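Side-chain contacts in putative iron-regulated protein A (PDB 4ECG), which binds calcium ions and is probably an imelysin-like metalloendopeptidase with a role linked to iron: residues D41-A44 / L45-K49; P87-Q90 / S91-F94; D304-E307 / E308-S311. All blocks are in the same frame, centred on the assembly; numbering follows the deposited sequence.

Interaction 1 of 3, residues D41-A44 / L45-K49; sequences DEVA and LPTYK
A proline kink in helix 29-68, preceded by a wider pi-type turn, brings the ring of Pro46 against the carbonyl of Asp41, five residues earlier. Pro46 CG lies 3.1 Å from Asp41 O, so methylene groups meet an oxygen that in an ordinary pi-type turn would face an N-H. The nitrogen of Pro46 carries no hydrogen, and one rung of the helix ladder is therefore missing here. Beyond the break the helix is knit together again by Thr47, which grips Val43 O twice: Thr47 OG1 donates to Val43 O at 2.7 Å, and the backbone N-H of Thr47 reaches that same Val43 O at 3.1 Å. The two donors approach from opposite faces of the carbonyl plane, the hydroxyl being tilted 35° out of it. With chi1 at -63°, OG1 lies anti to the carbonyl carbon, which turns it back over the preceding turn. Such a serine or threonine bond to the carbonyl four residues back is a familiar feature of helices, here set directly beside a proline. The next rung, Tyr48 N to Ala44 O, is regular at 3.1 Å, while Tyr48 CD2 passes 3.5 Å from Ala44 O with the ring oblique to it. On another side of the helix Asp41 and Leu45 run alongside each other, pointing the same way; Leu45 CD1 comes within 4.1 Å of Asp41 OD1, whose charge is met by a salt bridge to Lys213. Helix 171-196 packs on this turn through Trp195, which touches Ala44, Leu45 and the ring of Tyr48.

Interaction 2 of 3, residues P87-Q90 / S91-F94; sequences PWEQ and SEAF. With CA (calcium ion), chain F.
Helix 71-89 runs out in a type I beta turn from Glu89 to Glu92, closed by a weak bond from Glu92 N to Glu89 O at 3.4 Å. One residue earlier, Ser91 N donates to Trp88 O at 3.1 Å, coming from well above the carbonyl plane. Ser91 OG binds this Trp88 O from the same face at 2.7 Å; with chi1 at 83° the hydroxyl stands between its own N and carbonyl carbon, which lets Ser91 hold this one oxygen with two donors. Trp88 CE3 passes 3.7 Å from Ser91 OG.

The turn sets Glu89 and Glu92 side by side, their carboxylate planes 81° apart; Glu89 OE2 lies 2.9 Å from Glu92 OE2, two acceptors not hydrogen-bonded to each other. Glu92 OE2 binds the calcium ion at 2.8 Å, with Asp109 as its other protein ligand; Glu89, a calcium ligand seen for this protein, is not bound to the metal in this model. Trp88 NE1 hydrogen-bonds Asp109 OD2 and so probably helps to orient that ligand.

Around this segment pack helix 29-68 on Trp88, Ser91 and Phe94, helix 284-300 on Gln90 and Glu92, helix 239-259 on Glu92 and Ala93, and helix 104-109 on Trp88 and Glu89.

Interaction 3 of 3, residues D304-E307 / E308-S311; sequences DLDE and ESAS
Hydrogen bonding centres on Asp306 and Ser309, three residues apart. The N-H of Ser309 donates to Asp306 O at 3.0 Å, fairly straight at 158°, although the donor stands above the carbonyl plane, and the chain reverses so sharply that the CA atoms of Asp306 and Ser309 lie 5.3 Å apart, as in a beta turn. On the side-chain level Ser309 OG comes to 2.9 Å from Asp306 OD1, a bond that is not settled because its proton has another acceptor within reach. Both groups take the same first torsion, near +60°, with the Asp306 carboxylate and the Ser309 hydroxyl each lying between the backbone N and the carbonyl carbon of its own residue. Asp306 OD1 also lies 3.0 Å from Glu308 N, so the carboxylate sits over the start of the turn.

This turn belongs to the connection between helices 284-300 and 315-322. Its van der Waals contacts set carbon against carbonyl oxygen within the turn and reach residues of the flanking helices. Both methyls of Leu305 face the carbonyl oxygen of Ser309 from one side, with CD1 3.6 Å and CD2 3.8 Å from Ser309 O, and the side chain also packs on Phe300. Shortening it to an alanine would probably leave Phe300 without this partner and open a gap beside the Ser309 carbonyl. Ala310 CB rests 3.5 Å from Asp306 O and touches Phe300 and His316.

Like charges also gather at Glu307 and Glu308, whose side chains cross obliquely. Their ends, Glu307 OE1 and Glu308 OE2, remain 4.8 Å apart at the exposed surface.

In the fold
The three contacts show how one device, a side chain folding back on the chain it belongs to, changes with depth. Interaction 2 is fully buried, its centre about 4 Å from that of the chain, and supplies one calcium ligand, Glu92, with Glu89 beside it. Interaction 1 is partly buried and lies along a kinked helix, with paired bonds to one carbonyl after the proline; it touches interaction 2, where Val43 CG1 and Ala44 CA pack on the Phe94 ring. Interaction 3 lies at the surface, its centre about 21 Å from that of the chain, without touching either; there one acidic group, that of Asp306, lies against its own turn. Helix 284-300 nevertheless packs on residues of both interaction 2 and interaction 3.

Interaction 1 of 3, residues D41-A44 / L45-K49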
ATOM      1  N   ASP A  41      11.935  -8.649  10.801  1.00 57.22           N
ATOM      2  CA  ASP A  41      13.276  -8.022  10.754  1.00 59.04           C
ATOM      3  C   ASP A  41      13.772  -7.749   9.327  1.00 58.62           C
ATOM      4  O   ASP A  41      14.545  -6.826   9.103  1.00 57.47           O
ATOM      5  CB  ASP A  41      14.319  -8.874  11.502  1.00 62.60           C
ATOM      6  CG  ASP A  41      14.084  -8.930  13.046  1.00 67.32           C
ATOM      7  OD1 ASP A  41      13.526  -7.968  13.633  1.00 70.72           O
ATOM      8  OD2 ASP A  41      14.493  -9.944  13.674  1.00 68.74           O
ATOM      9  N   GLU A  42      13.317  -8.536   8.362  1.00 56.07           N
ATOM     10  CA  GLU A  42      13.776  -8.402   6.983  1.00 57.02           C
ATOM     11  C   GLU A  42      12.704  -7.882   5.989  1.00 54.50           C
ATOM     12  O   GLU A  42      13.066  -7.519   4.850  1.00 53.64           O
ATOM     13  CB  GLU A  42      14.332  -9.757   6.507  1.00 61.81           C
ATOM     14  CG  GLU A  42      15.462 -10.336   7.388  1.00 65.92           C
ATOM     15  CD  GLU A  42      16.700  -9.427   7.477  1.00 74.60           C
ATOM     16  OE1 GLU A  42      17.096  -8.781   6.461  1.00 80.39           O
ATOM     17  OE2 GLU A  42      17.330  -9.356   8.562  1.00 82.70           O
ATOM     18  N   VAL A  43      11.404  -7.885   6.369  1.00 50.94           N
ATOM     19  CA  VAL A  43      10.350  -7.322   5.504  1.00 51.90           C
ATOM     20  C   VAL A  43       9.707  -6.046   6.123  1.00 50.93           C
ATOM     21  O   VAL A  43       9.920  -4.964   5.612  1.00 51.53           O
ATOM     22  CB  VAL A  43       9.301  -8.348   5.031  1.00 50.10           C
ATOM     23  CG1 VAL A  43       8.346  -7.657   4.072  1.00 50.15           C
ATOM     24  CG2 VAL A  43       9.963  -9.491   4.294  1.00 50.55           C
ATOM     25  N   ALA A  44       9.014  -6.162   7.255  1.00 49.82           N
ATOM     26  CA  ALA A  44       8.307  -5.028   7.891  1.00 47.47           C
ATOM     27  C   ALA A  44       9.234  -3.878   8.277  1.00 49.04           C
ATOM     28  O   ALA A  44       9.176  -2.814   7.670  1.00 52.74           O
ATOM     29  CB  ALA A  44       7.510  -5.498   9.136  1.00 44.82           C
ATOM     30  N   LEU A  45      10.060  -4.077   9.306  1.00 50.25           N
ATOM     31  CA  LEU A  45      10.848  -2.987   9.873  1.00 55.26           C
ATOM     32  C   LEU A  45      11.705  -2.290   8.788  1.00 54.87           C
ATOM     33  O   LEU A  45      11.736  -1.075   8.746  1.00 57.05           O
ATOM     34  CB  LEU A  45      11.719  -3.441  11.072  1.00 57.64           C
ATOM     35  CG  LEU A  45      11.084  -3.586  12.465  1.00 54.98           C
ATOM     36  CD1 LEU A  45      12.079  -4.158  13.485  1.00 57.67           C
ATOM     37  CD2 LEU A  45      10.569  -2.248  12.959  1.00 54.60           C
ATOM     38  N   PRO A  46      12.375  -3.038   7.890  1.00 56.54           N
ATOM     39  CA  PRO A  46      13.142  -2.324   6.826  1.00 54.43           C
ATOM     40  C   PRO A  46      12.281  -1.574   5.804  1.00 52.86           C
ATOM     41  O   PRO A  46      12.645  -0.507   5.387  1.00 57.89           O
ATOM     42  CB  PRO A  46      13.924  -3.435   6.146  1.00 56.22           C
ATOM     43  CG  PRO A  46      13.987  -4.535   7.132  1.00 55.82           C
ATOM     44  CD  PRO A  46      12.704  -4.466   7.917  1.00 58.36           C
ATOM     45  N   THR A  47      11.114  -2.083   5.442  1.00 54.80           N
ATOM     46  CA  THR A  47      10.246  -1.362   4.515  1.00 49.67           C
ATOM     47  C   THR A  47       9.869  -0.020   5.145  1.00 48.27           C
ATOM     48  O   THR A  47       9.899   1.017   4.507  1.00 46.89           O
ATOM     49  CB  THR A  47       8.995  -2.174   4.155  1.00 48.16           C
ATOM     50  OG1 THR A  47       9.330  -3.398   3.456  1.00 46.52           O
ATOM     51  CG2 THR A  47       8.044  -1.361   3.319  1.00 47.05           C
ATOM     52  N   TYR A  48       9.549  -0.044   6.418  1.00 49.77           N
ATOM     53  CA  TYR A  48       9.080   1.138   7.107  1.00 45.14           C
ATOM     54  C   TYR A  48      10.248   2.081   7.351  1.00 47.25           C
ATOM     55  O   TYR A  48      10.100   3.273   7.289  1.00 47.88           O
ATOM     56  CB  TYR A  48       8.432   0.719   8.426  1.00 46.52           C
ATOM     57  CG  TYR A  48       7.047   0.086   8.324  1.00 46.94           C
ATOM     58  CD1 TYR A  48       6.132   0.505   7.390  1.00 48.17           C
ATOM     59  CD2 TYR A  48       6.634  -0.873   9.210  1.00 47.65           C
ATOM     60  CE1 TYR A  48       4.846  -0.050   7.309  1.00 48.17           C
ATOM     61  CE2 TYR A  48       5.346  -1.446   9.136  1.00 50.05           C
ATOM     62  CZ  TYR A  48       4.444  -1.007   8.197  1.00 48.95           C
ATOM     63  OH  TYR A  48       3.174  -1.542   8.096  1.00 50.52           O
ATOM     64  N   LYS A  49      11.421   1.553   7.642  1.00 51.24           N
ATOM     65  CA  LYS A  49      12.616   2.388   7.816  1.00 57.12           C
ATOM     66  C   LYS A  49      12.953   3.114   6.516  1.00 51.62           C
ATOM     67  O   LYS A  49      13.354   4.257   6.524  1.00 51.15           O
ATOM     68  CB  LYS A  49      13.796   1.509   8.303  1.00 62.45           C
ATOM     69  CG  LYS A  49      15.216   2.074   8.224  1.00 67.96           C
ATOM     70  CD  LYS A  49      15.560   3.049   9.351  1.00 77.59           C
ATOM     71  CE  LYS A  49      17.074   3.364   9.430  1.00 83.75           C
ATOM     72  NZ  LYS A  49      17.938   2.190   9.823  1.00 78.28           N
TER

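Interaction 2 of 3, residues P87-Q90 / S91-F94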
ATOM      1  N   PRO A  87       7.870   2.428  -1.017  1.00 44.46           N
ATOM      2  CA  PRO A  87       7.843   1.543   0.157  1.00 45.77           C
ATOM      3  C   PRO A  87       6.509   1.510   0.862  1.00 44.88           C
ATOM      4  O   PRO A  87       6.145   0.495   1.441  1.00 43.38           O
ATOM      5  CB  PRO A  87       8.959   2.087   1.069  1.00 45.58           C
ATOM      6  CG  PRO A  87       9.209   3.445   0.582  1.00 45.78           C
ATOM      7  CD  PRO A  87       8.911   3.434  -0.905  1.00 43.53           C
ATOM      8  N   TRP A  88       5.773   2.600   0.787  1.00 46.05           N
ATOM      9  CA  TRP A  88       4.469   2.611   1.381  1.00 46.40           C
ATOM     10  C   TRP A  88       3.584   1.605   0.661  1.00 47.48           C
ATOM     11  O   TRP A  88       2.864   0.856   1.298  1.00 45.76           O
ATOM     12  CB  TRP A  88       3.847   4.006   1.341  1.00 46.97           C
ATOM     13  CG  TRP A  88       2.370   4.013   1.630  1.00 46.88           C
ATOM     14  CD1 TRP A  88       1.371   4.351   0.763  1.00 50.54           C
ATOM     15  CD2 TRP A  88       1.686   3.653   2.870  1.00 45.52           C
ATOM     16  NE1 TRP A  88       0.167   4.233   1.347  1.00 52.41           N
ATOM     17  CE2 TRP A  88       0.283   3.822   2.614  1.00 48.92           C
ATOM     18  CE3 TRP A  88       2.093   3.230   4.110  1.00 51.85           C
ATOM     19  CZ2 TRP A  88      -0.681   3.544   3.554  1.00 49.57           C
ATOM     20  CZ3 TRP A  88       1.116   2.955   5.073  1.00 55.41           C
ATOM     21  CH2 TRP A  88      -0.236   3.102   4.795  1.00 52.72           C
ATOM     22  N   GLU A  89       3.608   1.580  -0.659  1.00 43.81           N
ATOM     23  CA  GLU A  89       2.728   0.671  -1.362  1.00 44.37           C
ATOM     24  C   GLU A  89       3.258  -0.767  -1.251  1.00 44.93           C
ATOM     25  O   GLU A  89       2.479  -1.712  -1.261  1.00 43.64           O
ATOM     26  CB  GLU A  89       2.581   1.075  -2.829  1.00 43.44           C
ATOM     27  CG  GLU A  89       1.805   2.324  -3.103  1.00 49.00           C
ATOM     28  CD  GLU A  89       0.358   2.257  -2.657  1.00 52.36           C
ATOM     29  OE1 GLU A  89      -0.462   1.540  -3.243  1.00 60.75           O
ATOM     30  OE2 GLU A  89       0.026   2.959  -1.711  1.00 65.10           O
ATOM     31  N   GLN A  90       4.583  -0.911  -1.133  1.00 42.83           N
ATOM     32  CA  GLN A  90       5.225  -2.186  -0.849  1.00 44.48           C
ATOM     33  C   GLN A  90       4.952  -2.678   0.566  1.00 50.14           C
ATOM     34  O   GLN A  90       5.448  -3.742   0.961  1.00 45.68           O
ATOM     35  CB  GLN A  90       6.735  -2.136  -1.156  1.00 46.03           C
ATOM     36  CG  GLN A  90       6.985  -2.014  -2.659  1.00 48.29           C
ATOM     37  CD  GLN A  90       8.421  -2.221  -3.090  1.00 49.24           C
ATOM     38  OE1 GLN A  90       9.316  -2.302  -2.287  1.00 45.92           O
ATOM     39  NE2 GLN A  90       8.627  -2.278  -4.381  1.00 45.68           N
ATOM     40  N   SER A  91       4.102  -1.962   1.315  1.00 51.32           N
ATOM     41  CA  SER A  91       3.817  -2.348   2.693  1.00 48.73           C
ATOM     42  C   SER A  91       2.376  -2.710   2.913  1.00 44.80           C
ATOM     43  O   SER A  91       1.983  -3.008   4.043  1.00 48.14           O
ATOM     44  CB  SER A  91       4.218  -1.228   3.653  1.00 48.20           C
ATOM     45  OG  SER A  91       3.213  -0.252   3.737  1.00 46.80           O
ATOM     46  N   GLU A  92       1.589  -2.731   1.845  1.00 43.89           N
ATOM     47  CA  GLU A  92       0.162  -2.977   1.978  1.00 43.36           C
ATOM     48  C   GLU A  92      -0.195  -4.439   2.218  1.00 46.75           C
ATOM     49  O   GLU A  92      -1.376  -4.728   2.512  1.00 45.88           O
ATOM     50  CB  GLU A  92      -0.644  -2.371   0.826  1.00 48.11           C
ATOM     51  CG  GLU A  92      -0.717  -0.835   0.921  1.00 61.05           C
ATOM     52  CD  GLU A  92      -1.849  -0.173   0.123  1.00 68.33           C
ATOM     53  OE1 GLU A  92      -2.935  -0.780  -0.041  1.00 71.65           O
ATOM     54  OE2 GLU A  92      -1.644   1.000  -0.302  1.00 79.55           O
ATOM     55  N   ALA A  93       0.787  -5.347   2.140  1.00 42.68           N
ATOM     56  CA  ALA A  93       0.530  -6.760   2.510  1.00 44.27           C
ATOM     57  C   ALA A  93       0.556  -6.922   4.028  1.00 46.91           C
ATOM     58  O   ALA A  93       0.191  -7.982   4.536  1.00 45.94           O
ATOM     59  CB  ALA A  93       1.527  -7.721   1.854  1.00 43.05           C
ATOM     60  N   PHE A  94       0.980  -5.864   4.738  1.00 44.85           N
ATOM     61  CA  PHE A  94       0.991  -5.867   6.179  1.00 46.84           C
ATOM     62  C   PHE A  94       0.483  -4.552   6.823  1.00 49.88           C
ATOM     63  O   PHE A  94       1.202  -3.833   7.529  1.00 52.31           O
ATOM     64  CB  PHE A  94       2.372  -6.270   6.706  1.00 47.71           C
ATOM     65  CG  PHE A  94       3.529  -5.620   6.017  1.00 45.36           C
ATOM     66  CD1 PHE A  94       4.057  -6.162   4.874  1.00 46.33           C
ATOM     67  CD2 PHE A  94       4.126  -4.499   6.545  1.00 46.46           C
ATOM     68  CE1 PHE A  94       5.188  -5.593   4.268  1.00 46.49           C
ATOM     69  CE2 PHE A  94       5.213  -3.933   5.950  1.00 44.17           C
ATOM     70  CZ  PHE A  94       5.759  -4.480   4.808  1.00 43.66           C
TER
HETATM   71 CA    CA F 504      -3.290   2.991  -1.238  1.00 93.49          CA

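Interaction 3 of 3, residues D304-E307 / E308-S311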
ATOM      1  N   ASP A 304      12.551  -7.549  -2.234  1.00 58.84           N
ATOM      2  CA  ASP A 304      13.053  -7.816  -3.580  1.00 64.54           C
ATOM      3  C   ASP A 304      13.583  -9.258  -3.741  1.00 63.67           C
ATOM      4  O   ASP A 304      14.221  -9.569  -4.726  1.00 57.75           O
ATOM      5  CB  ASP A 304      14.132  -6.782  -3.987  1.00 66.01           C
ATOM      6  CG  ASP A 304      13.538  -5.353  -4.297  1.00 72.78           C
ATOM      7  OD1 ASP A 304      12.310  -5.225  -4.605  1.00 66.06           O
ATOM      8  OD2 ASP A 304      14.324  -4.358  -4.273  1.00 81.54           O
ATOM      9  N   LEU A 305      13.272 -10.138  -2.793  1.00 59.09           N
ATOM     10  CA  LEU A 305      13.624 -11.538  -2.962  1.00 59.66           C
ATOM     11  C   LEU A 305      12.617 -12.275  -3.865  1.00 56.06           C
ATOM     12  O   LEU A 305      11.464 -11.889  -4.011  1.00 56.62           O
ATOM     13  CB  LEU A 305      13.736 -12.240  -1.609  1.00 57.10           C
ATOM     14  CG  LEU A 305      14.784 -11.726  -0.620  1.00 61.64           C
ATOM     15  CD1 LEU A 305      14.997 -12.728   0.534  1.00 57.27           C
ATOM     16  CD2 LEU A 305      16.103 -11.406  -1.336  1.00 60.47           C
ATOM     17  N   ASP A 306      13.066 -13.362  -4.439  1.00 54.73           N
ATOM     18  CA  ASP A 306      12.220 -14.234  -5.233  1.00 57.98           C
ATOM     19  C   ASP A 306      12.591 -15.700  -4.977  1.00 55.89           C
ATOM     20  O   ASP A 306      13.408 -15.969  -4.111  1.00 54.04           O
ATOM     21  CB  ASP A 306      12.292 -13.845  -6.721  1.00 56.97           C
ATOM     22  CG  ASP A 306      13.641 -14.117  -7.351  1.00 59.73           C
ATOM     23  OD1 ASP A 306      14.460 -14.945  -6.863  1.00 66.07           O
ATOM     24  OD2 ASP A 306      13.853 -13.521  -8.405  1.00 64.44           O
ATOM     25  N   GLU A 307      11.997 -16.633  -5.714  1.00 59.64           N
ATOM     26  CA  GLU A 307      12.193 -18.074  -5.430  1.00 65.44           C
ATOM     27  C   GLU A 307      13.674 -18.445  -5.436  1.00 71.12           C
ATOM     28  O   GLU A 307      14.152 -19.173  -4.548  1.00 69.41           O
ATOM     29  CB  GLU A 307      11.440 -18.957  -6.446  1.00 69.66           C
ATOM     30  CG  GLU A 307      11.511 -20.464  -6.148  1.00 81.35           C
ATOM     31  CD  GLU A 307      11.441 -21.366  -7.391  1.00 93.41           C
ATOM     32  OE1 GLU A 307      12.256 -21.179  -8.330  1.00106.14           O
ATOM     33  OE2 GLU A 307      10.592 -22.293  -7.412  1.00101.59           O
ATOM     34  N   GLU A 308      14.391 -17.942  -6.449  1.00 73.37           N
ATOM     35  CA  GLU A 308      15.822 -18.255  -6.635  1.00 77.25           C
ATOM     36  C   GLU A 308      16.744 -17.528  -5.621  1.00 70.54           C
ATOM     37  O   GLU A 308      17.923 -17.750  -5.626  1.00 77.49           O
ATOM     38  CB  GLU A 308      16.247 -18.027  -8.107  1.00 77.58           C
ATOM     39  CG  GLU A 308      15.804 -19.139  -9.078  1.00 86.17           C
ATOM     40  CD  GLU A 308      15.980 -18.793 -10.599  1.00102.92           C
ATOM     41  OE1 GLU A 308      16.631 -17.785 -10.996  1.00104.30           O
ATOM     42  OE2 GLU A 308      15.467 -19.554 -11.448  1.00107.38           O
ATOM     43  N   SER A 309      16.200 -16.709  -4.731  1.00 66.78           N
ATOM     44  CA  SER A 309      16.992 -15.979  -3.742  1.00 66.92           C
ATOM     45  C   SER A 309      16.332 -15.907  -2.344  1.00 67.72           C
ATOM     46  O   SER A 309      16.770 -15.139  -1.459  1.00 61.35           O
ATOM     47  CB  SER A 309      17.187 -14.573  -4.265  1.00 70.77           C
ATOM     48  OG  SER A 309      15.930 -13.978  -4.576  1.00 67.95           O
ATOM     49  N   ALA A 310      15.317 -16.761  -2.159  1.00 64.53           N
ATOM     50  CA  ALA A 310      14.446 -16.763  -0.988  1.00 62.81           C
ATOM     51  C   ALA A 310      15.196 -17.079   0.285  1.00 64.85           C
ATOM     52  O   ALA A 310      16.158 -17.861   0.265  1.00 66.09           O
ATOM     53  CB  ALA A 310      13.372 -17.820  -1.179  1.00 59.33           C
ATOM     54  N   SER A 311      14.731 -16.501   1.390  1.00 64.11           N
ATOM     55  CA  SER A 311      15.188 -16.902   2.740  1.00 65.73           C
ATOM     56  C   SER A 311      14.723 -18.329   3.132  1.00 65.40           C
ATOM     57  O   SER A 311      13.665 -18.783   2.707  1.00 63.22           O
ATOM     58  CB  SER A 311      14.702 -15.883   3.779  1.00 62.21           C
ATOM     59  OG  SER A 311      14.869 -16.378   5.092  1.00 59.55           O
TER